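Local coordinates for putative lipoprotein (Campylobacter jejuni subsp. jejuni, PDB 4GIO) that is a putative lipoprotein of unknown function whose all-beta chain adopts a novel variant of the immunoglobulin fold, at residues 28-33 / 96-101; 41-46 / 82-87. All blocks are in the same frame, centred on the assembly; numbering follows the deposited sequence.

Contact 1 (28-33 / 96-101)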
ATOM      1  N   PHE A  28      -4.216  -7.250  -4.377  1.00 25.66           N
ATOM      2  CA  PHE A  28      -4.569  -5.840  -4.240  1.00 25.40           C
ATOM      3  C   PHE A  28      -5.509  -5.382  -5.339  1.00 25.26           C
ATOM      4  O   PHE A  28      -5.645  -6.004  -6.373  1.00 25.09           O
ATOM      5  CB  PHE A  28      -3.321  -4.985  -4.144  1.00 24.27           C
ATOM      6  CG  PHE A  28      -2.504  -4.965  -5.368  1.00 28.37           C
ATOM      7  CD1 PHE A  28      -2.773  -4.056  -6.374  1.00 29.00           C
ATOM      8  CD2 PHE A  28      -1.456  -5.859  -5.520  1.00 33.14           C
ATOM      9  CE1 PHE A  28      -2.001  -4.030  -7.499  1.00 31.70           C
ATOM     10  CE2 PHE A  28      -0.669  -5.821  -6.640  1.00 36.52           C
ATOM     11  CZ  PHE A  28      -0.962  -4.899  -7.645  1.00 32.65           C
ATOM     12  N   GLN A  29      -6.181  -4.288  -5.096  1.00 25.38           N
ATOM     13  CA  GLN A  29      -7.024  -3.731  -6.149  1.00 24.23           C
ATOM     14  C   GLN A  29      -7.164  -2.230  -5.909  1.00 22.14           C
ATOM     15  O   GLN A  29      -6.826  -1.724  -4.840  1.00 21.99           O
ATOM     16  CB  GLN A  29      -8.380  -4.417  -6.121  1.00 23.95           C
ATOM     17  CG  GLN A  29      -9.083  -4.215  -4.805  1.00 28.55           C
ATOM     18  CD  GLN A  29     -10.230  -5.138  -4.644  1.00 37.90           C
ATOM     19  OE1 GLN A  29     -10.455  -6.004  -5.483  1.00 44.35           O
ATOM     20  NE2 GLN A  29     -10.968  -4.987  -3.554  1.00 41.55           N
ATOM     21  N   LYS A  30      -7.664  -1.539  -6.900  1.00 21.05           N
ATOM     22  CA  LYS A  30      -7.902  -0.115  -6.757  1.00 21.61           C
ATOM     23  C   LYS A  30      -9.174   0.288  -7.477  1.00 20.66           C
ATOM     24  O   LYS A  30      -9.636  -0.429  -8.404  1.00 20.01           O
ATOM     25  CB  LYS A  30      -6.666   0.679  -7.229  1.00 20.26           C
ATOM     26  CG  LYS A  30      -6.312   0.556  -8.711  1.00 25.10           C
ATOM     27  CD  LYS A  30      -4.828   0.989  -8.951  1.00 25.78           C
ATOM     28  CE  LYS A  30      -4.549   1.184 -10.441  1.00 26.74           C
ATOM     29  NZ  LYS A  30      -4.805  -0.099 -11.118  1.00 34.62           N
ATOM     30  N   ARG A  31      -9.678   1.463  -7.126  1.00 19.35           N
ATOM     31  CA  ARG A  31     -10.808   2.053  -7.867  1.00 19.47           C
ATOM     32  C   ARG A  31     -10.891   3.565  -7.615  1.00 19.04           C
ATOM     33  O   ARG A  31     -10.355   4.089  -6.614  1.00 17.22           O
ATOM     34  CB  ARG A  31     -12.086   1.334  -7.497  1.00 19.68           C
ATOM     35  CG  ARG A  31     -12.472   1.620  -6.111  1.00 22.11           C
ATOM     36  CD  ARG A  31     -13.638   0.751  -5.680  1.00 30.94           C
ATOM     37  NE  ARG A  31     -14.492   1.637  -4.925  1.00 40.93           N
ATOM     38  CZ  ARG A  31     -14.240   1.994  -3.681  1.00 41.61           C
ATOM     39  NH1 ARG A  31     -13.187   1.470  -3.082  1.00 43.24           N
ATOM     40  NH2 ARG A  31     -15.040   2.851  -3.054  1.00 44.39           N
ATOM     41  N   ILE A  32     -11.594   4.263  -8.483  1.00 18.24           N
ATOM     42  CA  ILE A  32     -11.809   5.643  -8.268  1.00 19.33           C
ATOM     43  C   ILE A  32     -13.167   5.742  -7.579  1.00 19.57           C
ATOM     44  O   ILE A  32     -14.124   5.145  -8.056  1.00 20.19           O
ATOM     45  CB  ILE A  32     -11.875   6.427  -9.628  1.00 19.92           C
ATOM     46  CG1 ILE A  32     -10.632   6.161 -10.497  1.00 20.53           C
ATOM     47  CG2 ILE A  32     -12.134   7.931  -9.414  1.00 21.17           C
ATOM     48  CD1 ILE A  32      -9.336   6.438  -9.859  1.00 22.55           C
ATOM     49  N   ASN A  33     -13.238   6.452  -6.447  1.00 17.80           N
ATOM     50  CA  ASN A  33     -14.447   6.482  -5.658  1.00 17.57           C
ATOM     51  C   ASN A  33     -15.420   7.508  -6.282  1.00 17.55           C
ATOM     52  O   ASN A  33     -15.085   8.172  -7.299  1.00 17.44           O
ATOM     53  CB  ASN A  33     -14.142   6.699  -4.125  1.00 15.31           C
ATOM     54  CG  ASN A  33     -13.678   8.117  -3.771  1.00 17.01           C
ATOM     55  OD1 ASN A  33     -13.832   9.114  -4.522  1.00 16.79           O
ATOM     56  ND2 ASN A  33     -13.128   8.227  -2.566  1.00 13.23           N
ATOM     57  N   ALA A  96      -4.149  11.357  -8.889  1.00 17.43           N
ATOM     58  CA  ALA A  96      -3.674   9.979  -8.587  1.00 16.43           C
ATOM     59  C   ALA A  96      -4.481   8.943  -9.383  1.00 17.27           C
ATOM     60  O   ALA A  96      -5.736   8.884  -9.263  1.00 18.38           O
ATOM     61  CB  ALA A  96      -3.766   9.736  -7.051  1.00 16.40           C
ATOM     62  N   ASN A  97      -3.799   8.112 -10.166  1.00 16.83           N
ATOM     63  CA  ASN A  97      -4.465   7.028 -10.941  1.00 19.29           C
ATOM     64  C   ASN A  97      -3.854   5.663 -10.656  1.00 18.51           C
ATOM     65  O   ASN A  97      -4.364   4.652 -11.098  1.00 17.07           O
ATOM     66  CB  ASN A  97      -4.377   7.273 -12.470  1.00 19.31           C
ATOM     67  CG  ASN A  97      -5.326   8.445 -12.967  1.00 27.54           C
ATOM     68  OD1 ASN A  97      -5.064   9.026 -14.040  1.00 32.15           O
ATOM     69  ND2 ASN A  97      -6.339   8.845 -12.151  1.00 28.60           N
ATOM     70  N   ASP A  98      -2.721   5.639  -9.955  1.00 17.51           N
ATOM     71  CA  ASP A  98      -2.123   4.383  -9.536  1.00 17.42           C
ATOM     72  C   ASP A  98      -1.305   4.660  -8.249  1.00 16.32           C
ATOM     73  O   ASP A  98      -1.290   5.790  -7.740  1.00 15.91           O
ATOM     74  CB  ASP A  98      -1.258   3.854 -10.689  1.00 18.69           C
ATOM     75  CG  ASP A  98      -0.886   2.333 -10.525  1.00 23.52           C
ATOM     76  OD1 ASP A  98      -1.393   1.641  -9.570  1.00 23.21           O
ATOM     77  OD2 ASP A  98      -0.007   1.879 -11.337  1.00 26.24           O
ATOM     78  N   PHE A  99      -0.635   3.658  -7.711  1.00 16.68           N
ATOM     79  CA  PHE A  99       0.096   3.834  -6.437  1.00 16.41           C
ATOM     80  C   PHE A  99       1.286   2.851  -6.419  1.00 15.39           C
ATOM     81  O   PHE A  99       1.344   1.932  -7.204  1.00 15.98           O
ATOM     82  CB  PHE A  99      -0.834   3.530  -5.242  1.00 13.69           C
ATOM     83  CG  PHE A  99      -1.177   2.021  -5.094  1.00 14.94           C
ATOM     84  CD1 PHE A  99      -2.176   1.444  -5.868  1.00 15.23           C
ATOM     85  CD2 PHE A  99      -0.503   1.204  -4.173  1.00 15.48           C
ATOM     86  CE1 PHE A  99      -2.534   0.081  -5.762  1.00 17.39           C
ATOM     87  CE2 PHE A  99      -0.857  -0.197  -4.026  1.00 16.85           C
ATOM     88  CZ  PHE A  99      -1.853  -0.757  -4.836  1.00 17.43           C
ATOM     89  N   ARG A 100       2.219   3.099  -5.529  1.00 16.19           N
ATOM     90  CA  ARG A 100       3.315   2.165  -5.234  1.00 17.44           C
ATOM     91  C   ARG A 100       3.397   2.033  -3.718  1.00 16.41           C
ATOM     92  O   ARG A 100       3.302   3.014  -3.015  1.00 16.60           O
ATOM     93  CB  ARG A 100       4.617   2.695  -5.764  1.00 18.17           C
ATOM     94  CG  ARG A 100       5.762   1.702  -5.750  1.00 22.96           C
ATOM     95  CD  ARG A 100       7.026   2.268  -6.515  1.00 23.68           C
ATOM     96  NE  ARG A 100       6.779   2.060  -7.956  1.00 25.35           N
ATOM     97  CZ  ARG A 100       6.730   3.013  -8.886  1.00 23.88           C
ATOM     98  NH1 ARG A 100       7.014   4.274  -8.599  1.00 23.72           N
ATOM     99  NH2 ARG A 100       6.422   2.664 -10.131  1.00 27.78           N
ATOM    100  N   LEU A 101       3.540   0.804  -3.221  1.00 16.09           N
ATOM    101  CA  LEU A 101       3.522   0.555  -1.802  1.00 15.71           C
ATOM    102  C   LEU A 101       4.808  -0.158  -1.403  1.00 15.65           C
ATOM    103  O   LEU A 101       5.061  -1.244  -1.887  1.00 18.67           O
ATOM    104  CB  LEU A 101       2.286  -0.264  -1.392  1.00 14.37           C
ATOM    105  CG  LEU A 101       2.220  -0.745   0.069  1.00 15.78           C
ATOM    106  CD1 LEU A 101       2.123   0.445   1.069  1.00 14.77           C
ATOM    107  CD2 LEU A 101       0.988  -1.655   0.300  1.00 15.68           C
TER
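F28 and F99 meet ring to ring between the two sheets of an immunoglobulin-like beta sandwich, F28 coming from strand 25-32 and F99 from strand 98-105. The pair is an offset edge-to-face stack: the F99 edge is turned toward the face of F28, with the planes at 88° and the ring centroids 5.8 Å apart. Its nearest atoms are F28 CD1 and F99 CZ, at 3.8 Å. The aliphatic part of K30 reaches the same rim of F99, its CD lying near the ring plane at 4.0 Å from F99 CE1. Beyond that point K30 CE passes 3.3 Å from D98 OD1 and close to the backbone O of N97; the bend at the last torsion (chi4 -60°) then directs NZ. K30 NZ stands 4.1 Å from D98 OD1, so any attraction between the charges is probably long-range. At the end of the contact I32 CD1 brushes the carbonyl O of A96.

In the next shell, F40 stacks on F99, T13 touches both phenylalanines, and V42 lies against F28. N97 and D98 both face L59 on strand 50-59, forming a classic beta bulge. The D98 carboxylate turns toward the backbone of the next residue: D98 OD1 accepts a weak hydrogen bond from F99 N at 2.8 Å.

Contact 2 (41-46 / 82-87)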
ATOM      1  N   GLU A  41      -6.776  -1.162  -1.923  1.00 20.44           N
ATOM      2  CA  GLU A  41      -6.869  -2.109  -0.779  1.00 22.58           C
ATOM      3  C   GLU A  41      -5.860  -3.187  -1.001  1.00 21.66           C
ATOM      4  O   GLU A  41      -5.798  -3.738  -2.108  1.00 22.03           O
ATOM      5  CB  GLU A  41      -8.228  -2.800  -0.701  1.00 24.62           C
ATOM      6  CG  GLU A  41      -9.291  -1.941  -0.063  1.00 30.77           C
ATOM      7  CD  GLU A  41     -10.728  -2.585  -0.077  1.00 41.14           C
ATOM      8  OE1 GLU A  41     -11.716  -1.837   0.240  1.00 42.09           O
ATOM      9  OE2 GLU A  41     -10.858  -3.813  -0.385  1.00 39.59           O
ATOM     10  N   VAL A  42      -5.025  -3.440  -0.008  1.00 20.06           N
ATOM     11  CA  VAL A  42      -4.019  -4.492  -0.143  1.00 19.87           C
ATOM     12  C   VAL A  42      -4.363  -5.462   0.995  1.00 20.13           C
ATOM     13  O   VAL A  42      -4.554  -5.036   2.127  1.00 20.05           O
ATOM     14  CB  VAL A  42      -2.607  -3.942  -0.029  1.00 20.42           C
ATOM     15  CG1 VAL A  42      -1.506  -5.081  -0.069  1.00 18.46           C
ATOM     16  CG2 VAL A  42      -2.321  -2.880  -1.159  1.00 20.17           C
ATOM     17  N   ILE A  43      -4.451  -6.754   0.694  1.00 19.11           N
ATOM     18  CA  ILE A  43      -4.752  -7.725   1.735  1.00 19.83           C
ATOM     19  C   ILE A  43      -3.419  -8.426   2.064  1.00 18.78           C
ATOM     20  O   ILE A  43      -2.706  -8.885   1.163  1.00 17.74           O
ATOM     21  CB  ILE A  43      -5.807  -8.745   1.288  1.00 21.58           C
ATOM     22  CG1 ILE A  43      -7.109  -8.011   0.983  1.00 24.84           C
ATOM     23  CG2 ILE A  43      -6.029  -9.830   2.438  1.00 23.85           C
ATOM     24  CD1 ILE A  43      -8.157  -8.855   0.320  1.00 30.82           C
ATOM     25  N   LEU A  44      -3.109  -8.475   3.361  1.00 17.65           N
ATOM     26  CA  LEU A  44      -1.865  -9.053   3.866  1.00 18.69           C
ATOM     27  C   LEU A  44      -2.213 -10.244   4.767  1.00 18.37           C
ATOM     28  O   LEU A  44      -3.267 -10.234   5.411  1.00 18.19           O
ATOM     29  CB  LEU A  44      -1.077  -8.015   4.670  1.00 18.09           C
ATOM     30  CG  LEU A  44      -0.762  -6.708   3.885  1.00 21.17           C
ATOM     31  CD1 LEU A  44      -0.192  -5.670   4.773  1.00 22.41           C
ATOM     32  CD2 LEU A  44       0.211  -6.926   2.692  1.00 20.06           C
ATOM     33  N   ARG A  45      -1.373 -11.275   4.759  1.00 19.37           N
ATOM     34  CA  ARG A  45      -1.441 -12.323   5.815  1.00 21.77           C
ATOM     35  C   ARG A  45      -0.155 -13.099   6.036  1.00 20.52           C
ATOM     36  O   ARG A  45       0.621 -13.365   5.099  1.00 19.72           O
ATOM     37  CB  ARG A  45      -2.618 -13.313   5.750  1.00 22.63           C
ATOM     38  CG  ARG A  45      -3.205 -13.587   4.441  1.00 30.18           C
ATOM     39  CD  ARG A  45      -3.967 -14.990   4.467  1.00 36.47           C
ATOM     40  NE  ARG A  45      -5.404 -14.968   4.715  1.00 42.59           N
ATOM     41  CZ  ARG A  45      -5.949 -15.281   5.890  1.00 42.77           C
ATOM     42  NH1 ARG A  45      -7.247 -15.261   6.039  1.00 39.84           N
ATOM     43  NH2 ARG A  45      -5.173 -15.604   6.909  1.00 43.47           N
ATOM     44  N   SER A  46       0.020 -13.482   7.286  1.00 20.51           N
ATOM     45  CA  SER A  46       1.263 -14.049   7.726  1.00 22.15           C
ATOM     46  C   SER A  46       0.962 -15.123   8.742  1.00 21.86           C
ATOM     47  O   SER A  46       0.065 -14.963   9.563  1.00 20.33           O
ATOM     48  CB  SER A  46       2.067 -12.948   8.410  1.00 21.10           C
ATOM     49  OG  SER A  46       3.289 -13.512   8.868  1.00 25.50           O
ATOM     50  N   GLY A  82      -1.943 -15.259  11.449  1.00 25.96           N
ATOM     51  CA  GLY A  82      -3.045 -15.852  10.694  1.00 29.59           C
ATOM     52  C   GLY A  82      -4.384 -15.134  10.530  1.00 31.01           C
ATOM     53  O   GLY A  82      -5.354 -15.778  10.142  1.00 32.23           O
ATOM     54  N   GLN A  83      -4.445 -13.828  10.840  1.00 31.46           N
ATOM     55  CA  GLN A  83      -5.637 -12.966  10.648  1.00 31.22           C
ATOM     56  C   GLN A  83      -5.404 -12.181   9.329  1.00 30.13           C
ATOM     57  O   GLN A  83      -4.356 -11.585   9.150  1.00 28.09           O
ATOM     58  CB  GLN A  83      -5.719 -11.892  11.751  1.00 32.20           C
ATOM     59  CG  GLN A  83      -6.597 -12.137  13.044  1.00 40.14           C
ATOM     60  CD  GLN A  83      -6.816 -10.803  13.854  1.00 47.11           C
ATOM     61  OE1 GLN A  83      -7.054  -9.744  13.253  1.00 48.96           O
ATOM     62  NE2 GLN A  83      -6.719 -10.863  15.198  1.00 45.89           N
ATOM     63  N   GLU A  84      -6.388 -12.149   8.439  1.00 29.15           N
ATOM     64  CA  GLU A  84      -6.328 -11.269   7.261  1.00 29.17           C
ATOM     65  C   GLU A  84      -6.302  -9.809   7.666  1.00 26.71           C
ATOM     66  O   GLU A  84      -7.066  -9.407   8.497  1.00 27.50           O
ATOM     67  CB  GLU A  84      -7.500 -11.563   6.349  1.00 30.37           C
ATOM     68  CG  GLU A  84      -7.579 -10.782   5.113  1.00 35.57           C
ATOM     69  CD  GLU A  84      -8.786 -11.209   4.266  1.00 42.83           C
ATOM     70  OE1 GLU A  84      -8.728 -12.284   3.603  1.00 45.47           O
ATOM     71  OE2 GLU A  84      -9.789 -10.464   4.276  1.00 43.29           O
ATOM     72  N   VAL A  85      -5.379  -9.015   7.113  1.00 25.90           N
ATOM     73  CA  VAL A  85      -5.282  -7.555   7.416  1.00 23.79           C
ATOM     74  C   VAL A  85      -5.552  -6.814   6.079  1.00 23.97           C
ATOM     75  O   VAL A  85      -4.920  -7.120   5.059  1.00 23.26           O
ATOM     76  CB  VAL A  85      -3.864  -7.173   7.992  1.00 25.50           C
ATOM     77  CG1 VAL A  85      -3.623  -5.647   8.020  1.00 25.93           C
ATOM     78  CG2 VAL A  85      -3.646  -7.752   9.422  1.00 22.70           C
ATOM     79  N   ILE A  86      -6.501  -5.874   6.079  1.00 22.10           N
ATOM     80  CA  ILE A  86      -6.873  -5.179   4.870  1.00 23.29           C
ATOM     81  C   ILE A  86      -6.290  -3.754   4.978  1.00 23.30           C
ATOM     82  O   ILE A  86      -6.683  -2.998   5.855  1.00 25.22           O
ATOM     83  CB  ILE A  86      -8.398  -5.125   4.733  1.00 24.94           C
ATOM     84  CG1 ILE A  86      -8.990  -6.552   4.782  1.00 26.58           C
ATOM     85  CG2 ILE A  86      -8.797  -4.414   3.446  1.00 25.45           C
ATOM     86  CD1 ILE A  86      -9.625  -7.080   3.430  1.00 33.48           C
ATOM     87  N   LEU A  87      -5.306  -3.434   4.150  1.00 21.61           N
ATOM     88  CA  LEU A  87      -4.705  -2.080   4.177  1.00 23.13           C
ATOM     89  C   LEU A  87      -5.435  -1.235   3.100  1.00 21.57           C
ATOM     90  O   LEU A  87      -5.372  -1.524   1.878  1.00 20.37           O
ATOM     91  CB  LEU A  87      -3.167  -2.143   3.942  1.00 22.18           C
ATOM     92  CG  LEU A  87      -2.450  -0.792   3.905  1.00 23.57           C
ATOM     93  CD1 LEU A  87      -2.633  -0.020   5.202  1.00 25.35           C
ATOM     94  CD2 LEU A  87      -0.964  -0.921   3.506  1.00 25.88           C
TER
HETATM   95  O   HOH W   1      -8.830 -13.861   8.559  1.00 32.40           O
HETATM   96  O   HOH W   2      -1.864 -12.526   9.173  1.00 20.12           O
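I43 and I86 lie side by side, pointing the same way from a non-hydrogen-bonded pair of the antiparallel sheet formed by strands 25-32, 38-44 and 85-90, one half of the immunoglobulin-like sandwich. Both have CG1 anti to the carbonyl carbon (chi1 -62° in I43), and I43 CG1 meets I86 CD1 at 3.6 Å. The other branch of I43 goes to a different neighbour: I43 CG2 comes to E84 CG, at a modelled 3.2 Å that is short enough to be doubtful.

V42 with L87 and L44 with V85, the hydrogen-bonded pairs flanking I43-I86, send their side chains to the opposite face, where L101, I103 and I79 receive them. Each pair is closed by two backbone bonds, V42 N to L87 O being 2.7 Å long.

Farther along the pair of segments, R45 bends at chi3 (96°) and brings its guanidinium back across the start of 82-87. CB of E84 sits over one face of that group, 3.7 Å from R45 NH1, and the R45 guanidinium and E84 carboxylate planes are 73° apart. E84 OE1 stays 4.1 Å from R45 NH1, so any attraction is probably long-range. Water 1 joins R45 NH1, weakly, to E84 N, while water 2 lies between S46 N and Q83 O. G82 N gives S46 O a 2.8 Å bond, and at the guanidinium edge R45 NH2 makes a weak one of 3.2 Å to G82 O.

Following the chain from the N terminus, strand 25-32 supplies the first half of contact 1, and strand 38-44, next in line, opens contact 2. The chain then crosses to the other sheet through strands 50-59 and 75-79 before 82-87 returns to pair with 41-46 and close contact 2. Strand 98-105 follows and closes contact 1, so contact 2 nests inside the longer loop. Contact 2 joins neighbouring strands within the three-stranded sheet; contact 1 bridges from that sheet to the four-stranded one. Their centres are about 17 Å apart, yet they touch: Q29 probably bonds to E41 through the backbone, and V42 reaches residues of contact 1.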